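Long-range contacts in SusD homolog (Bacteroides ovatus, PDB 4F53), which probably binds glycans, mucin O-glycans being the suggested ligand, as a SusD and RagB family outer membrane lipoprotein with a TPR-like helical fold: residues 69-74 against 309-314; 76-81 against 461-466; 386-391 against 413-418; 364-369 against 380-385. All coordinates share one frame; numbering follows the deposited sequence.

The chain first supplies 69-74 and 76-81, neighbours in the loop between strand 62-64 and helix 82-106. Contact 1 closes when 309-314, in the loop ahead of strand 332-335, returns to the first of them. Because 461-466 reaches 76-81 only much later, contact 2 crosses contact 1, and the two touch with centres about 10 Å apart. Inside the long loop closed by contact 2 lie two local closures in series. Contact 4 folds helix 379-383 back on helix 358-372, and contact 3 then closes the following segment, 386-391 against 413-418. These two also touch, with centres 30 to 39 Å from those of the first pair.

Contact 1 of 4, residues 69-74 against 309-314; sequences TGWSGR and ILQGQY
The backbone oxygen of I309 is gripped by both terminal nitrogens of R74: I309 O lies 2.7 Å from R74 NH2 and 2.9 Å from R74 NH1. The oxygen sits in the guanidinium plane, so the arginine meets one carbonyl end-on with two N-H groups. NH1 approaches nearly along the C=O axis, at 165°. The same NH1 also donates to Q311 OE1, at 3.1 Å, but this oxygen stands 28° out of the guanidinium plane. Over one face of the guanidinium rests the hydroxyl of Y314, with Y314 OH 3.3 Å from R74 CZ; this is packing rather than a hydrogen bond. D64 completes the setting through a salt bridge with R74 NE.

Q311 links the arginine to the tryptophan. Its chi1 (-160°) lays Q311 CG 3.3 Å from W71 O, and the bend at chi2 then brings the amide to the indole edge, where Q311 OE1 is 3.7 Å from W71 CE3. An amide suits the place because its other end, NE2, can donate to G68 O. Replacing R74 with a leucine would probably leave I309 O and Q311 OE1 without these donors and the D64 carboxylate without this positive partner.

W71 packs edge-to-face on W84 and lies about 5 Å, by its side chain, from a glycerol, probably from the crystallisation liquor, that may mark a pocket. G312 takes the positive-phi position of a type II beta turn, L310 to Q313, which R74 holds to 69-74 through I309, just ahead, and Q311 within.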
loop_
_atom_site.group_PDB
_atom_site.type_symbol
_atom_site.label_atom_id
_atom_site.label_comp_id
_atom_site.label_asym_id
_atom_site.label_seq_id
_atom_site.Cartn_x
_atom_site.Cartn_y
_atom_site.Cartn_z
ATOM N N THR A 69 -13.896 -6.770 -23.134
ATOM C CA THR A 69 -15.253 -6.305 -22.815
ATOM C C THR A 69 -15.870 -7.106 -21.646
ATOM O O THR A 69 -17.004 -6.828 -21.258
ATOM C CB THR A 69 -16.156 -6.405 -24.075
ATOM O OG1 THR A 69 -15.971 -7.687 -24.699
ATOM C CG2 THR A 69 -15.909 -5.263 -25.068
ATOM N N GLY A 70 -15.119 -8.068 -21.108
ATOM C CA GLY A 70 -15.534 -8.933 -20.006
ATOM C C GLY A 70 -15.737 -8.255 -18.665
ATOM O O GLY A 70 -16.553 -8.723 -17.864
ATOM N N TRP A 71 -14.998 -7.166 -18.384
ATOM C CA TRP A 71 -15.181 -6.433 -17.130
ATOM C C TRP A 71 -16.252 -5.357 -17.328
ATOM O O TRP A 71 -16.161 -4.572 -18.274
ATOM C CB TRP A 71 -13.859 -5.818 -16.636
ATOM C CG TRP A 71 -12.785 -6.814 -16.285
ATOM C CD1 TRP A 71 -12.947 -8.141 -15.998
ATOM C CD2 TRP A 71 -11.390 -6.522 -16.066
ATOM N NE1 TRP A 71 -11.735 -8.708 -15.669
ATOM C CE2 TRP A 71 -10.761 -7.736 -15.702
ATOM C CE3 TRP A 71 -10.610 -5.367 -16.191
ATOM C CZ2 TRP A 71 -9.390 -7.817 -15.452
ATOM C CZ3 TRP A 71 -9.253 -5.445 -15.933
ATOM C CH2 TRP A 71 -8.651 -6.654 -15.574
ATOM N N SER A 72 -17.300 -5.359 -16.479
ATOM C CA SER A 72 -18.400 -4.386 -16.546
ATOM C C SER A 72 -17.910 -3.008 -16.043
ATOM O O SER A 72 -18.347 -1.959 -16.527
ATOM C CB SER A 72 -19.588 -4.869 -15.720
ATOM O OG SER A 72 -19.252 -4.950 -14.340
ATOM N N GLY A 73 -16.990 -3.039 -15.089
ATOM C CA GLY A 73 -16.382 -1.858 -14.496
ATOM C C GLY A 73 -15.190 -2.250 -13.666
ATOM O O GLY A 73 -14.868 -3.442 -13.566
ATOM N N ARG A 74 -14.504 -1.253 -13.090
ATOM C CA ARG A 74 -13.301 -1.488 -12.285
ATOM C C ARG A 74 -13.274 -0.584 -11.057
ATOM O O ARG A 74 -14.012 0.395 -10.997
ATOM C CB ARG A 74 -12.024 -1.236 -13.134
ATOM C CG ARG A 74 -11.933 -1.997 -14.466
ATOM C CD ARG A 74 -10.521 -2.007 -15.057
ATOM N NE ARG A 74 -9.874 -0.691 -15.051
ATOM C CZ ARG A 74 -10.113 0.282 -15.925
ATOM N NH1 ARG A 74 -11.004 0.111 -16.893
ATOM N NH2 ARG A 74 -9.464 1.433 -15.840
ATOM N N ILE A 309 -8.883 4.759 -17.324
ATOM C CA ILE A 309 -9.444 4.709 -18.687
ATOM C C ILE A 309 -10.658 3.764 -18.613
ATOM O O ILE A 309 -10.551 2.687 -18.030
ATOM C CB ILE A 309 -8.404 4.271 -19.757
ATOM C CG1 ILE A 309 -7.239 5.290 -19.875
ATOM C CG2 ILE A 309 -9.093 4.016 -21.114
ATOM C CD1 ILE A 309 -5.994 4.761 -20.654
ATOM N N LEU A 310 -11.816 4.195 -19.111
ATOM C CA LEU A 310 -13.025 3.381 -19.038
ATOM C C LEU A 310 -12.847 2.130 -19.856
ATOM O O LEU A 310 -12.274 2.178 -20.951
ATOM C CB LEU A 310 -14.268 4.168 -19.529
ATOM C CG LEU A 310 -15.659 3.636 -19.111
ATOM C CD1 LEU A 310 -16.010 4.029 -17.655
ATOM C CD2 LEU A 310 -16.754 4.191 -20.029
ATOM N N GLN A 311 -13.328 1.000 -19.316
ATOM C CA GLN A 311 -13.333 -0.282 -20.012
ATOM C C GLN A 311 -14.056 -0.092 -21.340
ATOM O O GLN A 311 -15.148 0.487 -21.364
ATOM C CB GLN A 311 -14.012 -1.357 -19.145
ATOM C CG GLN A 311 -13.646 -2.781 -19.533
ATOM C CD GLN A 311 -12.249 -3.213 -19.150
ATOM O OE1 GLN A 311 -11.547 -2.573 -18.363
ATOM N NE2 GLN A 311 -11.800 -4.317 -19.738
ATOM N N GLY A 312 -13.386 -0.477 -22.425
ATOM C CA GLY A 312 -13.895 -0.349 -23.784
ATOM C C GLY A 312 -13.448 0.917 -24.490
ATOM O O GLY A 312 -13.804 1.120 -25.648
ATOM N N GLN A 313 -12.667 1.783 -23.816
ATOM C CA GLN A 313 -12.235 3.073 -24.377
ATOM C C GLN A 313 -10.720 3.231 -24.395
ATOM O O GLN A 313 -10.203 4.336 -24.234
ATOM C CB GLN A 313 -12.886 4.230 -23.606
ATOM C CG GLN A 313 -14.391 4.273 -23.836
ATOM C CD GLN A 313 -15.098 5.386 -23.124
ATOM O OE1 GLN A 313 -14.557 6.072 -22.253
ATOM N NE2 GLN A 313 -16.354 5.580 -23.474
ATOM N N TYR A 314 -10.012 2.121 -24.626
ATOM C CA TYR A 314 -8.551 2.101 -24.711
ATOM C C TYR A 314 -8.089 2.217 -26.130
ATOM O O TYR A 314 -8.708 1.627 -27.027
ATOM C CB TYR A 314 -8.005 0.780 -24.165
ATOM C CG TYR A 314 -8.018 0.659 -22.664
ATOM C CD1 TYR A 314 -9.134 0.152 -21.995
ATOM C CD2 TYR A 314 -6.902 0.994 -21.912
ATOM C CE1 TYR A 314 -9.150 0.039 -20.604
ATOM C CE2 TYR A 314 -6.904 0.881 -20.526
ATOM C CZ TYR A 314 -8.028 0.397 -19.880
ATOM O OH TYR A 314 -8.017 0.256 -18.531
#

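Contact 2 of 4, residues 76-81 against 461-466; sequences ATYNPS and AANASG
T77 and A464 are joined by a backbone hydrogen bond, the one hydrogen bond between the two segments: A464 N donates to T77 O over 2.8 Å. It ties the loop before helix 82-106 to the loop between helices 442-452 and 482-487.

Other polar bonds stiffen each loop from within. N463 OD1 accepts from S465 N at 3.1 Å, forming an Asx turn, and takes the S465 hydroxyl as a further donor. N463 ND2 is used by D471 and V469 O, which leaves the amide little freedom to rotate. On the other loop T77 OG1 donates to N79 OD1 at 2.7 Å, and that oxygen also receives R74 N. T77 holds its hydroxyl between its own backbone N and carbonyl carbon (chi1 53°), which leaves the methyl to meet the other loop.

The remaining contacts are packing. T77 CG2 lies 3.4 Å from A462 O, and A464 CB fits against the amide of N79, 3.6 Å from N79 ND2. Y78 CB touches S465 CB, also at 3.6 Å. Beyond it the ring, which also packs on F58 of helix 44-58, turns its edge to N463, with Y78 CD2 3.4 Å from N463 OD1 and the ring and amide planes 67° apart.

The small side chains of A464 and S465 probably allow the close approach. With one hydrogen bond between the segments, the internal side-chain bonds probably help hold each loop's shape.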
loop_
_atom_site.group_PDB
_atom_site.type_symbol
_atom_site.label_atom_id
_atom_site.label_comp_id
_atom_site.label_asym_id
_atom_site.label_seq_id
_atom_site.Cartn_x
_atom_site.Cartn_y
_atom_site.Cartn_z
ATOM N N ALA A 76 -10.763 1.396 -10.345
ATOM C CA ALA A 76 -10.138 2.600 -10.886
ATOM C C ALA A 76 -11.153 3.608 -11.403
ATOM O O ALA A 76 -10.971 4.801 -11.175
ATOM C CB ALA A 76 -9.161 2.234 -11.998
ATOM N N THR A 77 -12.215 3.142 -12.091
ATOM C CA THR A 77 -13.232 4.038 -12.651
ATOM C C THR A 77 -14.445 4.168 -11.686
ATOM O O THR A 77 -15.438 4.783 -12.032
ATOM C CB THR A 77 -13.604 3.593 -14.087
ATOM O OG1 THR A 77 -13.963 2.208 -14.084
ATOM C CG2 THR A 77 -12.469 3.823 -15.063
ATOM N N TYR A 78 -14.321 3.643 -10.464
ATOM C CA TYR A 78 -15.299 3.772 -9.369
ATOM C C TYR A 78 -16.619 3.063 -9.629
ATOM O O TYR A 78 -17.610 3.383 -8.975
ATOM C CB TYR A 78 -15.554 5.263 -9.005
ATOM C CG TYR A 78 -14.282 6.080 -8.865
ATOM C CD1 TYR A 78 -13.265 5.682 -8.000
ATOM C CD2 TYR A 78 -14.075 7.225 -9.631
ATOM C CE1 TYR A 78 -12.082 6.418 -7.882
ATOM C CE2 TYR A 78 -12.899 7.973 -9.514
ATOM C CZ TYR A 78 -11.927 7.592 -8.604
ATOM O OH TYR A 78 -10.805 8.366 -8.445
ATOM N N ASN A 79 -16.620 2.055 -10.498
ATOM C CA ASN A 79 -17.820 1.271 -10.783
ATOM C C ASN A 79 -17.494 -0.249 -10.746
ATOM O O ASN A 79 -17.872 -0.960 -11.684
ATOM C CB ASN A 79 -18.442 1.697 -12.156
ATOM C CG ASN A 79 -17.553 1.472 -13.369
ATOM O OD1 ASN A 79 -16.332 1.328 -13.272
ATOM N ND2 ASN A 79 -18.147 1.423 -14.540
ATOM N N PRO A 80 -16.837 -0.806 -9.691
ATOM C CA PRO A 80 -16.579 -2.264 -9.693
ATOM C C PRO A 80 -17.879 -3.042 -9.542
ATOM O O PRO A 80 -18.847 -2.504 -9.021
ATOM C CB PRO A 80 -15.673 -2.461 -8.470
ATOM C CG PRO A 80 -16.077 -1.353 -7.546
ATOM C CD PRO A 80 -16.352 -0.188 -8.436
ATOM N N SER A 81 -17.908 -4.294 -9.984
ATOM C CA SER A 81 -19.113 -5.124 -9.860
ATOM C C SER A 81 -19.319 -5.510 -8.386
ATOM O O SER A 81 -18.397 -5.344 -7.582
ATOM C CB SER A 81 -18.970 -6.373 -10.720
ATOM O OG SER A 81 -17.876 -7.146 -10.244
ATOM N N ALA A 461 -9.155 9.170 -15.671
ATOM C CA ALA A 461 -9.573 9.618 -17.007
ATOM C C ALA A 461 -11.117 9.615 -17.158
ATOM O O ALA A 461 -11.688 10.534 -17.741
ATOM C CB ALA A 461 -8.948 8.740 -18.073
ATOM N N ALA A 462 -11.766 8.587 -16.595
ATOM C CA ALA A 462 -13.202 8.391 -16.574
ATOM C C ALA A 462 -13.671 8.111 -15.143
ATOM O O ALA A 462 -13.268 7.129 -14.524
ATOM C CB ALA A 462 -13.595 7.248 -17.494
ATOM N N ASN A 463 -14.503 8.996 -14.616
ATOM C CA ASN A 463 -15.112 8.839 -13.311
ATOM C C ASN A 463 -16.521 8.283 -13.552
ATOM O O ASN A 463 -17.396 9.022 -13.987
ATOM C CB ASN A 463 -15.115 10.188 -12.565
ATOM C CG ASN A 463 -15.691 10.160 -11.180
ATOM O OD1 ASN A 463 -16.521 9.317 -10.833
ATOM N ND2 ASN A 463 -15.321 11.143 -10.379
ATOM N N ALA A 464 -16.705 6.963 -13.358
ATOM C CA ALA A 464 -18.004 6.310 -13.552
ATOM C C ALA A 464 -18.721 6.064 -12.188
ATOM O O ALA A 464 -19.518 5.131 -12.055
ATOM C CB ALA A 464 -17.829 5.005 -14.324
ATOM N N SER A 465 -18.464 6.931 -11.195
ATOM C CA SER A 465 -19.105 6.841 -9.867
ATOM C C SER A 465 -20.511 7.446 -9.842
ATOM O O SER A 465 -21.199 7.286 -8.830
ATOM C CB SER A 465 -18.273 7.551 -8.816
ATOM O OG SER A 465 -18.257 8.947 -9.056
ATOM N N GLY A 466 -20.888 8.174 -10.907
ATOM C CA GLY A 466 -22.173 8.862 -11.014
ATOM C C GLY A 466 -22.264 10.150 -10.213
ATOM O O GLY A 466 -23.348 10.706 -10.067
#

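Contact 3 of 4, residues 386-391 against 413-418; sequences TGKVEA and NVTVAW
T415 can be followed outward from its CB, which lies 3.3 Å from G387 O, and each of its two branches finds a partner on 386-391. The hydroxyl branch stands anti to the backbone N (chi1 -170°), and from there T415 OG1 donates to G387 O over 2.8 Å, tilted from the plane of that carbonyl. The backbone oxygen of S385 lies close enough to OG1 for a weak bond as well. The methyl branch faces the end of K388, with T415 CG2 3.7 Å from K388 NZ. Threonine suits the position because it offers a donor and an apolar surface from one carbon.

K388 passes alongside this methyl at a slant. Bends at chi2 (-62°) and chi4 fold the chain so that K388 CD passes 3.5 Å from N413 O, while the ammonium group returns to its own segment and K388 NZ donates to T386 O at 2.9 Å. At the other end of the contact from V389, T386 CG2 meets A417 CB at 4.0 Å.

A water bridges the two backbones: it accepts from V389 N and donates to V414 O, an oxygen that also receives the hydroxyl of Y274. V389 and V414 both pack against Y270 of helix 265-273.

Both segments belong to the long loop between helices 379-383 and 423-438. The touching parts, 386-389 and 413-417, run roughly opposite ways, 148° apart, yet they are held by one side-chain hydroxyl and one water instead of a regular strand pairing. Such chemistry implies a surface closure whose joint is partly hydrated and whose lysine charge is probably steadied by a backbone carbonyl.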
loop_
_atom_site.group_PDB
_atom_site.type_symbol
_atom_site.label_atom_id
_atom_site.label_comp_id
_atom_site.label_asym_id
_atom_site.label_seq_id
_atom_site.Cartn_x
_atom_site.Cartn_y
_atom_site.Cartn_z
ATOM N N THR A 386 16.841 19.212 -9.228
ATOM C CA THR A 386 15.784 20.241 -9.138
ATOM C C THR A 386 14.799 20.141 -10.346
ATOM O O THR A 386 14.086 21.097 -10.653
ATOM C CB THR A 386 16.381 21.655 -9.002
ATOM O OG1 THR A 386 17.245 21.898 -10.113
ATOM C CG2 THR A 386 17.119 21.860 -7.683
ATOM N N GLY A 387 14.722 18.960 -10.943
ATOM C CA GLY A 387 13.840 18.639 -12.057
ATOM C C GLY A 387 12.374 18.796 -11.712
ATOM O O GLY A 387 11.927 18.388 -10.637
ATOM N N LYS A 388 11.633 19.454 -12.586
ATOM C CA LYS A 388 10.224 19.726 -12.336
ATOM C C LYS A 388 9.334 18.824 -13.155
ATOM O O LYS A 388 9.658 18.530 -14.313
ATOM C CB LYS A 388 9.906 21.205 -12.641
ATOM C CG LYS A 388 10.588 22.207 -11.682
ATOM C CD LYS A 388 10.186 22.097 -10.199
ATOM C CE LYS A 388 10.890 23.135 -9.353
ATOM N NZ LYS A 388 12.369 22.951 -9.329
ATOM N N VAL A 389 8.203 18.402 -12.557
ATOM C CA VAL A 389 7.214 17.517 -13.187
ATOM C C VAL A 389 6.536 18.250 -14.316
ATOM O O VAL A 389 5.996 19.331 -14.122
ATOM C CB VAL A 389 6.193 16.922 -12.183
ATOM C CG1 VAL A 389 5.112 16.112 -12.894
ATOM C CG2 VAL A 389 6.898 16.064 -11.141
ATOM N N GLU A 390 6.585 17.669 -15.500
ATOM C CA GLU A 390 5.965 18.222 -16.700
ATOM C C GLU A 390 4.647 17.503 -16.980
ATOM O O GLU A 390 4.353 16.467 -16.368
ATOM C CB GLU A 390 6.939 18.096 -17.888
ATOM C CG GLU A 390 7.767 19.351 -18.050
ATOM C CD GLU A 390 9.266 19.162 -18.162
ATOM O OE1 GLU A 390 9.706 18.369 -19.029
ATOM O OE2 GLU A 390 10.001 19.870 -17.432
ATOM N N ALA A 391 3.864 18.058 -17.903
ATOM C CA ALA A 391 2.577 17.539 -18.352
ATOM C C ALA A 391 2.719 16.133 -18.964
ATOM O O ALA A 391 3.728 15.840 -19.600
ATOM C CB ALA A 391 1.981 18.489 -19.390
ATOM N N ASN A 413 4.994 21.412 -7.853
ATOM C CA ASN A 413 6.332 21.978 -8.068
ATOM C C ASN A 413 7.377 21.221 -7.245
ATOM O O ASN A 413 8.531 21.660 -7.170
ATOM C CB ASN A 413 6.367 23.474 -7.722
ATOM C CG ASN A 413 6.294 24.371 -8.929
ATOM O OD1 ASN A 413 7.100 24.270 -9.867
ATOM N ND2 ASN A 413 5.324 25.279 -8.926
ATOM N N VAL A 414 6.975 20.063 -6.656
ATOM C CA VAL A 414 7.833 19.234 -5.812
ATOM C C VAL A 414 9.015 18.688 -6.640
ATOM O O VAL A 414 8.852 18.223 -7.773
ATOM C CB VAL A 414 7.052 18.091 -5.064
ATOM C CG1 VAL A 414 6.603 16.970 -6.006
ATOM C CG2 VAL A 414 7.862 17.520 -3.902
ATOM N N THR A 415 10.204 18.787 -6.064
ATOM C CA THR A 415 11.409 18.255 -6.655
ATOM C C THR A 415 12.181 17.515 -5.548
ATOM O O THR A 415 11.656 17.347 -4.439
ATOM C CB THR A 415 12.198 19.300 -7.455
ATOM O OG1 THR A 415 13.224 18.576 -8.159
ATOM C CG2 THR A 415 12.769 20.439 -6.582
ATOM N N VAL A 416 13.379 16.997 -5.881
ATOM C CA VAL A 416 14.174 16.166 -4.985
ATOM C C VAL A 416 14.953 16.986 -3.939
ATOM O O VAL A 416 14.791 16.720 -2.744
ATOM C CB VAL A 416 15.122 15.216 -5.761
ATOM C CG1 VAL A 416 15.821 14.247 -4.807
ATOM C CG2 VAL A 416 14.364 14.459 -6.851
ATOM N N ALA A 417 15.826 17.926 -4.392
ATOM C CA ALA A 417 16.707 18.718 -3.513
ATOM C C ALA A 417 15.918 19.278 -2.316
ATOM O O ALA A 417 14.938 20.004 -2.503
ATOM C CB ALA A 417 17.398 19.823 -4.295
ATOM N N TRP A 418 16.280 18.811 -1.102
ATOM C CA TRP A 418 15.655 19.206 0.159
ATOM C C TRP A 418 15.696 20.734 0.321
ATOM O O TRP A 418 16.776 21.316 0.353
ATOM C CB TRP A 418 16.375 18.531 1.334
ATOM C CG TRP A 418 15.793 18.923 2.654
ATOM C CD1 TRP A 418 16.232 19.914 3.486
ATOM C CD2 TRP A 418 14.606 18.391 3.253
ATOM N NE1 TRP A 418 15.432 19.991 4.594
ATOM C CE2 TRP A 418 14.406 19.086 4.470
ATOM C CE3 TRP A 418 13.681 17.395 2.875
ATOM C CZ2 TRP A 418 13.361 18.774 5.343
ATOM C CZ3 TRP A 418 12.616 17.113 3.722
ATOM C CH2 TRP A 418 12.473 17.790 4.949
HETATM O O HOH W 1 7.758 19.222 -9.986
#

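Contact 4 of 4, residues 364-369 against 380-385; sequences EGIRLS and ENYLAS
I366 meets Y382 and L383 with separate branches, and this is the tight part of the contact. Its CG2 methyl reaches the tyrosine ring, I366 CG2 to Y382 CD2 being 3.7 Å, while the longer arm brings I366 CD1 to 3.7 Å from L383 CD2. The isoleucine and leucine slide past each other in opposite directions, and the isoleucine crosses the tyrosine at about a right angle. A beta-branched residue suits the place because it can fill both spaces at once. In Y382 a chi1 near 180° (-176°) swings the ring away from the backbone N and inward, where its hydroxyl bonds Q433 of helix 423-438. I366 packs beyond the pair on F342 of helix 337-349.

Two consecutive helices, 358-372 and the short 379-383, are thus folded against each other, in keeping with the helical, TPR-like character of the family.

L383 is the divide between the two sides: its CD2 faces I366, and its CD1 packs against one face of the R367 guanidinium, 3.6 Å from R367 NH2. With an alanine at L383 both methyls are lost, which would probably open a gap beside I366 and leave the guanidinium less constrained.

Toward the outside the fit slackens. The extended R367 comes edge-on to E380, but R367 NH1 and E380 OE2 remain 4.3 Å apart, beyond a salt bridge, and E380 is exposed.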
loop_
_atom_site.group_PDB
_atom_site.type_symbol
_atom_site.label_atom_id
_atom_site.label_comp_id
_atom_site.label_asym_id
_atom_site.label_seq_id
_atom_site.Cartn_x
_atom_site.Cartn_y
_atom_site.Cartn_z
ATOM N N GLU A 364 18.507 9.819 3.841
ATOM C CA GLU A 364 18.718 8.437 4.216
ATOM C C GLU A 364 17.657 7.522 3.552
ATOM O O GLU A 364 18.022 6.450 3.071
ATOM C CB GLU A 364 18.737 8.265 5.758
ATOM C CG GLU A 364 19.037 6.843 6.235
ATOM C CD GLU A 364 20.334 6.157 5.804
ATOM O OE1 GLU A 364 21.194 6.823 5.188
ATOM O OE2 GLU A 364 20.496 4.948 6.092
ATOM N N GLY A 365 16.395 7.963 3.480
ATOM C CA GLY A 365 15.325 7.200 2.836
ATOM C C GLY A 365 15.597 6.978 1.354
ATOM O O GLY A 365 15.434 5.867 0.842
ATOM N N ILE A 366 16.061 8.022 0.664
ATOM C CA ILE A 366 16.449 7.959 -0.754
ATOM C C ILE A 366 17.658 7.003 -0.935
ATOM O O ILE A 366 17.609 6.142 -1.804
ATOM C CB ILE A 366 16.724 9.381 -1.328
ATOM C CG1 ILE A 366 15.433 10.242 -1.244
ATOM C CG2 ILE A 366 17.292 9.309 -2.779
ATOM C CD1 ILE A 366 15.591 11.752 -1.592
ATOM N N ARG A 367 18.701 7.120 -0.086
ATOM C CA ARG A 367 19.880 6.240 -0.128
ATOM C C ARG A 367 19.468 4.782 0.088
ATOM O O ARG A 367 19.931 3.910 -0.645
ATOM C CB ARG A 367 20.937 6.633 0.929
ATOM C CG ARG A 367 21.606 7.982 0.665
ATOM C CD ARG A 367 22.494 8.424 1.835
ATOM N NE ARG A 367 23.055 9.763 1.636
ATOM C CZ ARG A 367 24.110 10.029 0.865
ATOM N NH1 ARG A 367 24.730 9.051 0.209
ATOM N NH2 ARG A 367 24.545 11.275 0.736
ATOM N N LEU A 368 18.588 4.521 1.090
ATOM C CA LEU A 368 18.109 3.176 1.360
ATOM C C LEU A 368 17.343 2.613 0.151
ATOM O O LEU A 368 17.530 1.437 -0.183
ATOM C CB LEU A 368 17.215 3.139 2.613
ATOM C CG LEU A 368 17.944 3.209 3.960
ATOM C CD1 LEU A 368 16.969 3.548 5.081
ATOM C CD2 LEU A 368 18.695 1.921 4.255
ATOM N N SER A 369 16.529 3.461 -0.536
ATOM C CA SER A 369 15.763 3.016 -1.687
ATOM C C SER A 369 16.696 2.662 -2.861
ATOM O O SER A 369 16.481 1.631 -3.535
ATOM C CB SER A 369 14.729 4.061 -2.074
ATOM O OG SER A 369 14.019 3.675 -3.238
ATOM N N GLU A 380 24.142 11.053 -4.890
ATOM C CA GLU A 380 24.520 12.437 -4.577
ATOM C C GLU A 380 24.015 13.404 -5.659
ATOM O O GLU A 380 23.558 14.489 -5.319
ATOM C CB GLU A 380 26.039 12.575 -4.377
ATOM C CG GLU A 380 26.629 11.613 -3.349
ATOM C CD GLU A 380 27.045 10.229 -3.845
ATOM O OE1 GLU A 380 26.912 9.934 -5.061
ATOM O OE2 GLU A 380 27.509 9.433 -2.996
ATOM N N ASN A 381 24.050 13.008 -6.937
ATOM C CA ASN A 381 23.528 13.855 -8.017
ATOM C C ASN A 381 22.016 13.861 -7.965
ATOM O O ASN A 381 21.408 14.890 -8.216
ATOM C CB ASN A 381 24.014 13.430 -9.417
ATOM C CG ASN A 381 25.501 13.521 -9.614
ATOM O OD1 ASN A 381 26.140 14.546 -9.340
ATOM N ND2 ASN A 381 26.080 12.453 -10.131
ATOM N N TYR A 382 21.407 12.728 -7.632
ATOM C CA TYR A 382 19.955 12.631 -7.524
ATOM C C TYR A 382 19.451 13.540 -6.395
ATOM O O TYR A 382 18.507 14.300 -6.613
ATOM C CB TYR A 382 19.507 11.184 -7.315
ATOM C CG TYR A 382 17.998 11.048 -7.288
ATOM C CD1 TYR A 382 17.258 10.995 -8.470
ATOM C CD2 TYR A 382 17.301 10.993 -6.075
ATOM C CE1 TYR A 382 15.867 10.886 -8.447
ATOM C CE2 TYR A 382 15.915 10.853 -6.042
ATOM C CZ TYR A 382 15.199 10.807 -7.229
ATOM O OH TYR A 382 13.817 10.707 -7.189
ATOM N N LEU A 383 20.119 13.507 -5.215
ATOM C CA LEU A 383 19.783 14.308 -4.029
ATOM C C LEU A 383 19.820 15.821 -4.303
ATOM O O LEU A 383 19.095 16.565 -3.656
ATOM C CB LEU A 383 20.730 13.964 -2.866
ATOM C CG LEU A 383 20.533 12.571 -2.203
ATOM C CD1 LEU A 383 21.642 12.283 -1.185
ATOM C CD2 LEU A 383 19.176 12.456 -1.544
ATOM N N ALA A 384 20.614 16.264 -5.277
ATOM C CA ALA A 384 20.763 17.670 -5.671
ATOM C C ALA A 384 19.834 18.064 -6.839
ATOM O O ALA A 384 19.799 19.228 -7.225
ATOM C CB ALA A 384 22.217 17.931 -6.060
ATOM N N SER A 385 19.102 17.109 -7.398
ATOM C CA SER A 385 18.206 17.281 -8.551
ATOM C C SER A 385 17.098 18.307 -8.255
ATOM O O SER A 385 16.485 18.270 -7.177
ATOM C CB SER A 385 17.606 15.928 -8.966
ATOM O OG SER A 385 16.497 16.038 -9.850
#